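Local coordinates for protein alginate lyase, family PL7 (Zobellia galactanivorans, PDB 4BE3) that probably cleaves alginate by beta-elimination as an exolytic lyase of polysaccharide lyase family 7, at residues A31-E39 with W46-S54; K133-E141 with W152-M163. One frame throughout, in Å; residues are numbered along the deposited sequence.

In the fold
Both contacts are antiparallel beta hairpins of the family 7 alginate lyase fold, a beta sandwich related to concanavalin. Contact 1 joins strands 36-41 and 44-52 at one border of a seven-stranded sheet, where 36-41 is the outermost strand within the chain. Contact 2 joins strands 133-141 and 153-157 in the other, strongly curved sheet. Contact 1 closes before contact 2 opens along the chain. Their centres lie 24 Å apart, on opposite sides of the chain's centre, and their nearest atoms are about 13 Å apart. Each hairpin thus builds a different sheet of the sandwich. Bound meso-tartaric acid lies about 12 Å from the side chain of Phe-49 and about 10 Å from that of Glu-141.

Contact 1: A31-E39 with W46-S54; sequences AKDDFFYVE and WVVFKTPNS
Tyr-37 lies across Val-48 in an antiparallel beta hairpin at the border of one sheet of the sandwich. The two form a hydrogen-bonded pair. The bond from Val-48 N to Tyr-37 O is 2.7 Å long and nearly straight, at 171° at the hydrogen. Two bonds also join Glu-39 to Trp-46. Beyond Tyr-37, Lys-50 N donates to Phe-35 O over 2.9 Å. Phe-35 and Phe-36 both face Lys-32, a classic beta bulge where the chain enters the strand, Lys-32 O accepting from Phe-35 N and Phe-36 N.

From CB, on the face of the sheet that carries Val-48, the Tyr-37 side chain runs outward. CG stands between the backbone N and the carbonyl carbon, with chi1 51°, and this turns the ring over the neighbouring strand. CD2 and CE2 pass Val-48 CB and CG2, and CE1 lies beside Val-48 CG1. CZ then meets Val-48 CG1 at 3.5 Å. Val-48 CB sits over one ring face, 3.9 Å from the centroid, in a CH-pi contact. At the tip, OH packs against Val-48 CG1 and Lys-50 CD. The lysine chain is extended, and its CB and CD also pass Asp-34 O. Tyr-290 and Tyr-295 make cation-pi contacts with this lysine.

Phe-36, Val-38, Val-47 and Phe-49 point to the other face of the sheet. The Phe-36 and Phe-49 side chains run the same way, with ring planes at 46°. Strand 295-306 continues the sheet beyond strand 44-52 through backbone bonds to Val-47, Phe-49 and Thr-51. Phe-36 CE1 touches two groups at once, Phe-49 CE2 and Val-47 CG1, each 3.7 Å away.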
loop_
_atom_site.group_PDB
_atom_site.type_symbol
_atom_site.label_atom_id
_atom_site.label_comp_id
_atom_site.label_asym_id
_atom_site.label_seq_id
_atom_site.Cartn_x
_atom_site.Cartn_y
_atom_site.Cartn_z
ATOM N N ALA A 31 5.246 14.541 22.016
ATOM C CA ALA A 31 4.465 15.802 21.881
ATOM C C ALA A 31 5.497 16.890 21.891
ATOM O O ALA A 31 6.667 16.670 22.322
ATOM C CB ALA A 31 3.449 15.997 23.044
ATOM N N LYS A 32 5.099 18.098 21.443
ATOM C CA LYS A 32 5.965 19.194 21.670
ATOM C C LYS A 32 5.053 20.369 21.872
ATOM O O LYS A 32 4.153 20.689 21.026
ATOM C CB LYS A 32 6.884 19.402 20.468
ATOM C CG LYS A 32 7.629 20.715 20.770
ATOM C CD LYS A 32 9.114 20.605 20.709
ATOM C CE LYS A 32 9.635 20.861 19.313
ATOM N NZ LYS A 32 10.887 21.628 19.592
ATOM N N ASP A 33 5.207 21.026 23.026
ATOM C CA ASP A 33 4.407 22.161 23.402
ATOM C C ASP A 33 4.399 23.220 22.262
ATOM O O ASP A 33 5.446 23.454 21.570
ATOM C CB ASP A 33 5.076 22.916 24.579
ATOM C CG ASP A 33 4.981 22.141 25.902
ATOM O OD1 ASP A 33 4.295 21.157 26.021
ATOM O OD2 ASP A 33 5.585 22.648 26.848
ATOM N N ASP A 34 3.234 23.850 22.131
ATOM C CA ASP A 34 3.012 24.890 21.044
ATOM C C ASP A 34 2.996 24.368 19.618
ATOM O O ASP A 34 2.904 25.235 18.723
ATOM C CB ASP A 34 4.100 25.957 21.066
ATOM C CG ASP A 34 4.003 26.868 22.280
ATOM O OD1 ASP A 34 2.963 26.817 23.050
ATOM O OD2 ASP A 34 5.023 27.592 22.432
ATOM N N PHE A 35 3.147 23.058 19.367
ATOM C CA PHE A 35 3.079 22.572 17.969
ATOM C C PHE A 35 2.164 21.391 17.896
ATOM O O PHE A 35 1.332 21.312 17.022
ATOM C CB PHE A 35 4.447 22.160 17.448
ATOM C CG PHE A 35 5.407 23.366 17.377
ATOM C CD1 PHE A 35 5.298 24.297 16.363
ATOM C CD2 PHE A 35 6.384 23.525 18.355
ATOM C CE1 PHE A 35 6.177 25.415 16.339
ATOM C CE2 PHE A 35 7.251 24.635 18.337
ATOM C CZ PHE A 35 7.145 25.567 17.346
ATOM N N PHE A 36 2.396 20.378 18.769
ATOM C CA PHE A 36 1.761 19.058 18.467
ATOM C C PHE A 36 1.478 18.440 19.806
ATOM O O PHE A 36 2.450 18.054 20.520
ATOM C CB PHE A 36 2.690 18.145 17.692
ATOM C CG PHE A 36 2.122 16.717 17.446
ATOM C CD1 PHE A 36 0.871 16.480 16.789
ATOM C CD2 PHE A 36 2.867 15.608 17.929
ATOM C CE1 PHE A 36 0.432 15.153 16.566
ATOM C CE2 PHE A 36 2.427 14.301 17.693
ATOM C CZ PHE A 36 1.214 14.090 17.098
ATOM N N TYR A 37 0.229 18.500 20.238
ATOM C CA TYR A 37 -0.043 18.185 21.682
ATOM C C TYR A 37 -1.513 17.908 21.810
ATOM O O TYR A 37 -2.262 18.023 20.876
ATOM C CB TYR A 37 0.314 19.292 22.668
ATOM C CG TYR A 37 -0.273 20.659 22.301
ATOM C CD1 TYR A 37 0.457 21.510 21.433
ATOM C CD2 TYR A 37 -1.502 21.084 22.801
ATOM C CE1 TYR A 37 -0.064 22.793 21.112
ATOM C CE2 TYR A 37 -2.001 22.356 22.502
ATOM C CZ TYR A 37 -1.288 23.178 21.663
ATOM O OH TYR A 37 -1.842 24.449 21.353
ATOM N N VAL A 38 -1.935 17.494 22.984
ATOM C CA VAL A 38 -3.351 17.095 23.198
ATOM C C VAL A 38 -4.004 18.215 23.988
ATOM O O VAL A 38 -3.364 18.784 24.907
ATOM C CB VAL A 38 -3.491 15.780 24.046
ATOM C CG1 VAL A 38 -4.969 15.581 24.372
ATOM C CG2 VAL A 38 -2.938 14.610 23.170
ATOM N N GLU A 39 -5.258 18.544 23.706
ATOM C CA GLU A 39 -6.005 19.534 24.499
ATOM C C GLU A 39 -7.296 18.871 24.844
ATOM O O GLU A 39 -7.884 18.164 24.024
ATOM C CB GLU A 39 -6.325 20.887 23.713
ATOM C CG GLU A 39 -6.766 21.888 24.776
ATOM C CD GLU A 39 -6.465 23.307 24.450
ATOM O OE1 GLU A 39 -5.372 23.682 23.857
ATOM O OE2 GLU A 39 -7.377 24.078 24.817
ATOM N N TRP A 46 -8.447 16.232 22.047
ATOM C CA TRP A 46 -8.197 16.575 20.627
ATOM C C TRP A 46 -6.704 16.611 20.440
ATOM O O TRP A 46 -5.982 17.022 21.340
ATOM C CB TRP A 46 -8.764 18.063 20.353
ATOM C CG TRP A 46 -10.232 18.181 20.503
ATOM C CD1 TRP A 46 -10.968 18.424 21.676
ATOM C CD2 TRP A 46 -11.234 18.108 19.429
ATOM N NE1 TRP A 46 -12.338 18.383 21.405
ATOM C CE2 TRP A 46 -12.559 18.238 20.083
ATOM C CE3 TRP A 46 -11.162 17.979 18.041
ATOM C CZ2 TRP A 46 -13.759 18.187 19.355
ATOM C CZ3 TRP A 46 -12.373 17.938 17.302
ATOM C CH2 TRP A 46 -13.632 18.069 17.950
ATOM N N VAL A 47 -6.242 16.242 19.250
ATOM C CA VAL A 47 -4.899 16.368 18.919
ATOM C C VAL A 47 -4.768 17.763 18.244
ATOM O O VAL A 47 -5.524 17.997 17.238
ATOM C CB VAL A 47 -4.525 15.315 17.872
ATOM C CG1 VAL A 47 -3.098 15.545 17.455
ATOM C CG2 VAL A 47 -4.760 13.870 18.474
ATOM N N VAL A 48 -3.885 18.599 18.780
ATOM C CA VAL A 48 -3.772 19.952 18.275
ATOM C C VAL A 48 -2.611 19.993 17.362
ATOM O O VAL A 48 -1.524 19.553 17.755
ATOM C CB VAL A 48 -3.560 20.946 19.426
ATOM C CG1 VAL A 48 -3.321 22.413 18.944
ATOM C CG2 VAL A 48 -4.742 20.983 20.391
ATOM N N PHE A 49 -2.732 20.665 16.178
ATOM C CA PHE A 49 -1.607 20.957 15.407
ATOM C C PHE A 49 -1.584 22.507 15.313
ATOM O O PHE A 49 -2.650 23.118 14.882
ATOM C CB PHE A 49 -1.832 20.466 13.955
ATOM C CG PHE A 49 -1.903 18.925 13.883
ATOM C CD1 PHE A 49 -3.094 18.271 14.182
ATOM C CD2 PHE A 49 -0.747 18.197 13.513
ATOM C CE1 PHE A 49 -3.157 16.823 14.196
ATOM C CE2 PHE A 49 -0.798 16.786 13.459
ATOM C CZ PHE A 49 -2.012 16.128 13.768
ATOM N N LYS A 50 -0.468 23.104 15.704
ATOM C CA LYS A 50 -0.441 24.569 15.749
ATOM C C LYS A 50 0.845 24.952 15.042
ATOM O O LYS A 50 1.901 24.263 15.185
ATOM C CB LYS A 50 -0.472 24.979 17.172
ATOM C CG LYS A 50 -0.525 26.566 17.327
ATOM C CD LYS A 50 -0.443 26.920 18.828
ATOM C CE LYS A 50 -0.677 28.442 18.919
ATOM N NZ LYS A 50 -0.827 28.853 20.351
ATOM N N THR A 51 0.777 25.982 14.198
ATOM C CA THR A 51 1.995 26.375 13.490
ATOM C C THR A 51 1.959 27.896 13.184
ATOM O O THR A 51 0.904 28.419 12.828
ATOM C CB THR A 51 2.114 25.568 12.167
ATOM O OG1 THR A 51 3.272 25.952 11.434
ATOM C CG2 THR A 51 0.877 25.831 11.193
ATOM N N PRO A 52 3.105 28.533 13.195
ATOM C CA PRO A 52 3.034 29.999 12.914
ATOM C C PRO A 52 3.010 30.226 11.410
ATOM O O PRO A 52 3.165 29.266 10.607
ATOM C CB PRO A 52 4.437 30.476 13.508
ATOM C CG PRO A 52 5.354 29.272 13.165
ATOM C CD PRO A 52 4.480 28.104 13.519
ATOM N N ASN A 53 2.855 31.509 11.013
ATOM C CA ASN A 53 2.910 31.813 9.618
ATOM C C ASN A 53 4.332 31.680 9.014
ATOM O O ASN A 53 4.498 31.339 7.859
ATOM C CB ASN A 53 2.505 33.361 9.519
ATOM C CG ASN A 53 0.987 33.609 9.669
ATOM O OD1 ASN A 53 0.167 32.679 9.811
ATOM N ND2 ASN A 53 0.621 34.960 9.646
ATOM N N SER A 54 5.365 31.921 9.877
ATOM C CA SER A 54 6.695 31.797 9.383
ATOM C C SER A 54 7.548 31.065 10.461
ATOM O O SER A 54 7.819 31.622 11.521
ATOM C CB SER A 54 7.224 33.226 9.031
ATOM O OG SER A 54 8.599 33.122 8.762
#

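Contact 2: K133-E141 with W152-M163; sequences KGSVFWNYE and WDYSTAVWGYDM
Asn-139 ND2 donates to Asp-153 OD2 over 2.9 Å and, weakly, to Met-163 SD. Asn-139 belongs to an antiparallel beta hairpin in the curved sheet of the beta sandwich. The Asp-153 oxygen lies in the amide plane and uses its anti lone pair, although the carboxylate plane is turned 86° from the amide. Lys-122 NZ makes a salt bridge to the same oxygen. The other end of the amide is held too: Ser-155 OG gives its hydrogen to Asn-139 OD1 at 2.9 Å and accepts one from Met-163 N. These bonds fix the amide's rotation and tie the chain after the hairpin back onto it.

Phe-137 lies on the same face of the sheet. Met-163 N is over the centre of its ring, and Met-163 CB is 3.5 Å from Phe-137 CE1. Phe-137 chi1 is 47°, which tucks CG over its own backbone. This lays one face of the ring against the returning 162-163 backbone, with CD1 close to Ser-155 OG.

On the other face, Thr-156 CB sits over the five-membered ring of Trp-138, 3.9 Å from its centroid. Val-158 CG2 meets the ring edge. Strands 197-203 and 210-215 of the other sheet pack against this face. Val-158 and Trp-159 both face Val-136, a classic beta bulge, and Val-136 O accepts from both their backbone nitrogens.

Near the corner, Tyr-161 N donates to Ser-135 OG at 2.7 Å, almost straight. At the far end Glu-141 OE1 accepts from the backbone N of Glu-119. Glu-141 OE2 and Asp-153 OD1 bring like charges together, which water 2 probably eases by donating to Glu-141 OE2 at 2.7 Å and to Asp-153 OD1 at 2.6 Å.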
loop_
_atom_site.group_PDB
_atom_site.type_symbol
_atom_site.label_atom_id
_atom_site.label_comp_id
_atom_site.label_asym_id
_atom_site.label_seq_id
_atom_site.Cartn_x
_atom_site.Cartn_y
_atom_site.Cartn_z
ATOM N N LYS A 133 -18.034 33.004 9.688
ATOM C CA LYS A 133 -18.033 31.720 8.950
ATOM C C LYS A 133 -16.901 31.810 7.959
ATOM O O LYS A 133 -16.698 32.842 7.262
ATOM C CB LYS A 133 -19.316 31.544 8.110
ATOM C CG LYS A 133 -20.435 31.359 9.113
ATOM C CD LYS A 133 -21.705 31.041 8.452
ATOM C CE LYS A 133 -22.523 32.238 8.221
ATOM N NZ LYS A 133 -23.903 31.795 8.582
ATOM N N GLY A 134 -16.224 30.659 7.808
ATOM C CA GLY A 134 -15.160 30.519 6.807
ATOM C C GLY A 134 -15.665 29.505 5.737
ATOM O O GLY A 134 -16.813 29.020 5.800
ATOM N N SER A 135 -14.770 29.144 4.804
ATOM C CA SER A 135 -15.146 28.293 3.713
ATOM C C SER A 135 -14.204 27.057 3.820
ATOM O O SER A 135 -13.052 27.127 4.256
ATOM C CB SER A 135 -14.812 28.962 2.365
ATOM O OG SER A 135 -15.605 30.173 2.197
ATOM N N VAL A 136 -14.755 25.978 3.329
ATOM C CA VAL A 136 -13.931 24.713 3.121
ATOM C C VAL A 136 -13.966 24.443 1.652
ATOM O O VAL A 136 -15.056 24.505 0.993
ATOM C CB VAL A 136 -14.615 23.537 3.839
ATOM C CG1 VAL A 136 -13.842 22.195 3.462
ATOM C CG2 VAL A 136 -14.438 23.732 5.390
ATOM N N PHE A 137 -12.795 24.238 1.029
ATOM C CA PHE A 137 -12.807 23.967 -0.375
ATOM C C PHE A 137 -11.623 23.031 -0.655
ATOM O O PHE A 137 -10.768 22.839 0.268
ATOM C CB PHE A 137 -12.574 25.237 -1.261
ATOM C CG PHE A 137 -11.426 26.111 -0.826
ATOM C CD1 PHE A 137 -10.119 25.864 -1.383
ATOM C CD2 PHE A 137 -11.687 27.280 -0.047
ATOM C CE1 PHE A 137 -8.990 26.739 -1.115
ATOM C CE2 PHE A 137 -10.543 28.130 0.278
ATOM C CZ PHE A 137 -9.281 27.869 -0.271
ATOM N N TRP A 138 -11.581 22.400 -1.800
ATOM C CA TRP A 138 -10.416 21.512 -2.034
ATOM C C TRP A 138 -9.815 21.791 -3.387
ATOM O O TRP A 138 -10.548 22.112 -4.319
ATOM C CB TRP A 138 -10.825 20.030 -1.890
ATOM C CG TRP A 138 -11.772 19.580 -2.957
ATOM C CD1 TRP A 138 -13.162 19.698 -2.908
ATOM C CD2 TRP A 138 -11.442 18.867 -4.201
ATOM N NE1 TRP A 138 -13.720 19.076 -3.994
ATOM C CE2 TRP A 138 -12.733 18.567 -4.822
ATOM C CE3 TRP A 138 -10.227 18.422 -4.796
ATOM C CZ2 TRP A 138 -12.856 17.878 -6.052
ATOM C CZ3 TRP A 138 -10.365 17.714 -6.026
ATOM C CH2 TRP A 138 -11.623 17.471 -6.627
ATOM N N ASN A 139 -8.498 21.653 -3.507
ATOM C CA ASN A 139 -7.817 22.039 -4.782
ATOM C C ASN A 139 -7.186 20.748 -5.387
ATOM O O ASN A 139 -6.660 19.899 -4.602
ATOM C CB ASN A 139 -6.614 22.895 -4.458
ATOM C CG ASN A 139 -7.042 24.340 -4.198
ATOM O OD1 ASN A 139 -8.217 24.567 -3.919
ATOM N ND2 ASN A 139 -6.035 25.317 -4.238
ATOM N N TYR A 140 -7.241 20.652 -6.704
ATOM C CA TYR A 140 -6.548 19.553 -7.438
ATOM C C TYR A 140 -5.395 20.259 -8.114
ATOM O O TYR A 140 -5.655 21.259 -8.854
ATOM C CB TYR A 140 -7.542 19.032 -8.500
ATOM C CG TYR A 140 -6.818 18.043 -9.418
ATOM C CD1 TYR A 140 -6.619 16.711 -8.959
ATOM C CD2 TYR A 140 -6.363 18.456 -10.699
ATOM C CE1 TYR A 140 -5.993 15.782 -9.785
ATOM C CE2 TYR A 140 -5.700 17.535 -11.549
ATOM C CZ TYR A 140 -5.522 16.199 -11.013
ATOM O OH TYR A 140 -4.838 15.278 -11.872
ATOM N N GLU A 141 -4.130 19.784 -7.981
ATOM C CA GLU A 141 -3.067 20.434 -8.732
ATOM C C GLU A 141 -2.707 19.556 -9.918
ATOM O O GLU A 141 -2.609 18.284 -9.776
ATOM C CB GLU A 141 -1.906 20.538 -7.772
ATOM C CG GLU A 141 -0.667 21.110 -8.520
ATOM C CD GLU A 141 0.414 21.411 -7.485
ATOM O OE1 GLU A 141 0.674 20.644 -6.484
ATOM O OE2 GLU A 141 1.073 22.481 -7.683
ATOM N N TRP A 152 -0.829 24.621 -11.871
ATOM C CA TRP A 152 -1.831 25.437 -11.161
ATOM C C TRP A 152 -2.717 24.433 -10.424
ATOM O O TRP A 152 -2.691 23.235 -10.754
ATOM C CB TRP A 152 -2.682 26.220 -12.232
ATOM C CG TRP A 152 -3.007 25.522 -13.555
ATOM C CD1 TRP A 152 -2.345 25.642 -14.742
ATOM C CD2 TRP A 152 -4.100 24.560 -13.809
ATOM N NE1 TRP A 152 -2.979 24.857 -15.694
ATOM C CE2 TRP A 152 -4.037 24.212 -15.153
ATOM C CE3 TRP A 152 -5.141 24.021 -12.977
ATOM C CZ2 TRP A 152 -4.964 23.363 -15.765
ATOM C CZ3 TRP A 152 -6.091 23.167 -13.577
ATOM C CH2 TRP A 152 -5.982 22.828 -14.941
ATOM N N ASP A 153 -3.515 25.003 -9.542
ATOM C CA ASP A 153 -4.516 24.292 -8.735
ATOM C C ASP A 153 -5.878 24.711 -9.274
ATOM O O ASP A 153 -6.093 25.895 -9.602
ATOM C CB ASP A 153 -4.484 24.777 -7.306
ATOM C CG ASP A 153 -3.396 24.161 -6.442
ATOM O OD1 ASP A 153 -2.301 23.765 -6.930
ATOM O OD2 ASP A 153 -3.619 24.124 -5.210
ATOM N N TYR A 154 -6.820 23.797 -9.303
ATOM C CA TYR A 154 -8.197 24.092 -9.632
ATOM C C TYR A 154 -8.998 23.873 -8.373
ATOM O O TYR A 154 -8.911 22.822 -7.738
ATOM C CB TYR A 154 -8.614 23.110 -10.653
ATOM C CG TYR A 154 -10.074 23.317 -11.009
ATOM C CD1 TYR A 154 -10.569 24.599 -11.377
ATOM C CD2 TYR A 154 -11.009 22.282 -10.797
ATOM C CE1 TYR A 154 -11.975 24.798 -11.627
ATOM C CE2 TYR A 154 -12.356 22.433 -11.139
ATOM C CZ TYR A 154 -12.833 23.674 -11.548
ATOM O OH TYR A 154 -14.149 23.763 -11.788
ATOM N N SER A 155 -9.700 24.920 -7.888
ATOM C CA SER A 155 -10.283 24.909 -6.576
ATOM C C SER A 155 -11.796 24.688 -6.614
ATOM O O SER A 155 -12.523 25.338 -7.418
ATOM C CB SER A 155 -9.999 26.337 -5.896
ATOM O OG SER A 155 -10.440 26.259 -4.570
ATOM N N THR A 156 -12.329 23.855 -5.757
ATOM C CA THR A 156 -13.748 23.491 -5.792
ATOM C C THR A 156 -14.343 23.714 -4.434
ATOM O O THR A 156 -13.841 23.135 -3.398
ATOM C CB THR A 156 -13.888 21.996 -6.133
ATOM O OG1 THR A 156 -13.475 21.807 -7.498
ATOM C CG2 THR A 156 -15.372 21.533 -6.074
ATOM N N ALA A 157 -15.386 24.525 -4.303
ATOM C CA ALA A 157 -15.983 24.776 -3.019
ATOM C C ALA A 157 -16.744 23.625 -2.378
ATOM O O ALA A 157 -17.374 22.800 -3.144
ATOM C CB ALA A 157 -16.973 25.937 -3.158
ATOM N N VAL A 158 -16.578 23.455 -1.068
ATOM C CA VAL A 158 -17.423 22.479 -0.359
ATOM C C VAL A 158 -18.553 23.240 0.345
ATOM O O VAL A 158 -19.795 23.068 -0.028
ATOM C CB VAL A 158 -16.563 21.676 0.737
ATOM C CG1 VAL A 158 -17.505 20.676 1.416
ATOM C CG2 VAL A 158 -15.475 20.964 -0.107
ATOM N N TRP A 159 -18.226 24.037 1.354
ATOM C CA TRP A 159 -19.254 24.925 2.047
ATOM C C TRP A 159 -18.603 26.292 1.946
ATOM O O TRP A 159 -17.432 26.498 2.321
ATOM C CB TRP A 159 -19.326 24.603 3.516
ATOM C CG TRP A 159 -19.837 23.160 3.678
ATOM C CD1 TRP A 159 -21.072 22.642 3.312
ATOM C CD2 TRP A 159 -19.131 22.126 4.349
ATOM N NE1 TRP A 159 -21.166 21.277 3.697
ATOM C CE2 TRP A 159 -19.997 20.933 4.353
ATOM C CE3 TRP A 159 -17.827 22.071 4.936
ATOM C CZ2 TRP A 159 -19.581 19.713 4.868
ATOM C CZ3 TRP A 159 -17.425 20.802 5.518
ATOM C CH2 TRP A 159 -18.303 19.645 5.466
ATOM N N GLY A 160 -19.314 27.253 1.313
ATOM C CA GLY A 160 -18.701 28.575 1.274
ATOM C C GLY A 160 -18.095 28.830 -0.099
ATOM O O GLY A 160 -18.589 28.298 -1.133
ATOM N N TYR A 161 -16.971 29.514 -0.077
ATOM C CA TYR A 161 -16.337 29.910 -1.318
ATOM C C TYR A 161 -15.200 28.929 -1.704
ATOM O O TYR A 161 -14.758 28.106 -0.891
ATOM C CB TYR A 161 -15.580 31.197 -1.092
ATOM C CG TYR A 161 -16.546 32.361 -0.728
ATOM C CD1 TYR A 161 -17.784 32.494 -1.391
ATOM C CD2 TYR A 161 -16.166 33.242 0.269
ATOM C CE1 TYR A 161 -18.698 33.589 -1.036
ATOM C CE2 TYR A 161 -17.013 34.371 0.562
ATOM C CZ TYR A 161 -18.222 34.479 -0.153
ATOM O OH TYR A 161 -19.094 35.575 0.153
ATOM N N ASP A 162 -14.783 28.973 -2.930
ATOM C CA ASP A 162 -13.485 28.288 -3.282
ATOM C C ASP A 162 -12.309 29.337 -3.156
ATOM O O ASP A 162 -12.546 30.473 -2.701
ATOM C CB ASP A 162 -13.529 27.626 -4.678
ATOM C CG ASP A 162 -13.725 28.617 -5.777
ATOM O OD1 ASP A 162 -13.106 29.717 -5.803
ATOM O OD2 ASP A 162 -14.551 28.286 -6.650
ATOM N N MET A 163 -11.077 28.969 -3.516
ATOM C CA MET A 163 -9.995 29.816 -3.137
ATOM C C MET A 163 -10.038 31.112 -3.968
ATOM O O MET A 163 -9.317 32.076 -3.587
ATOM C CB MET A 163 -8.690 29.060 -3.677
ATOM C CG MET A 163 -7.482 29.512 -2.983
ATOM S SD MET A 163 -6.086 28.729 -3.935
ATOM C CE MET A 163 -4.805 29.211 -2.765
HETATM O O HOH W 1 -10.834 20.890 -7.298
HETATM O O HOH W 2 -0.308 24.678 -8.377
#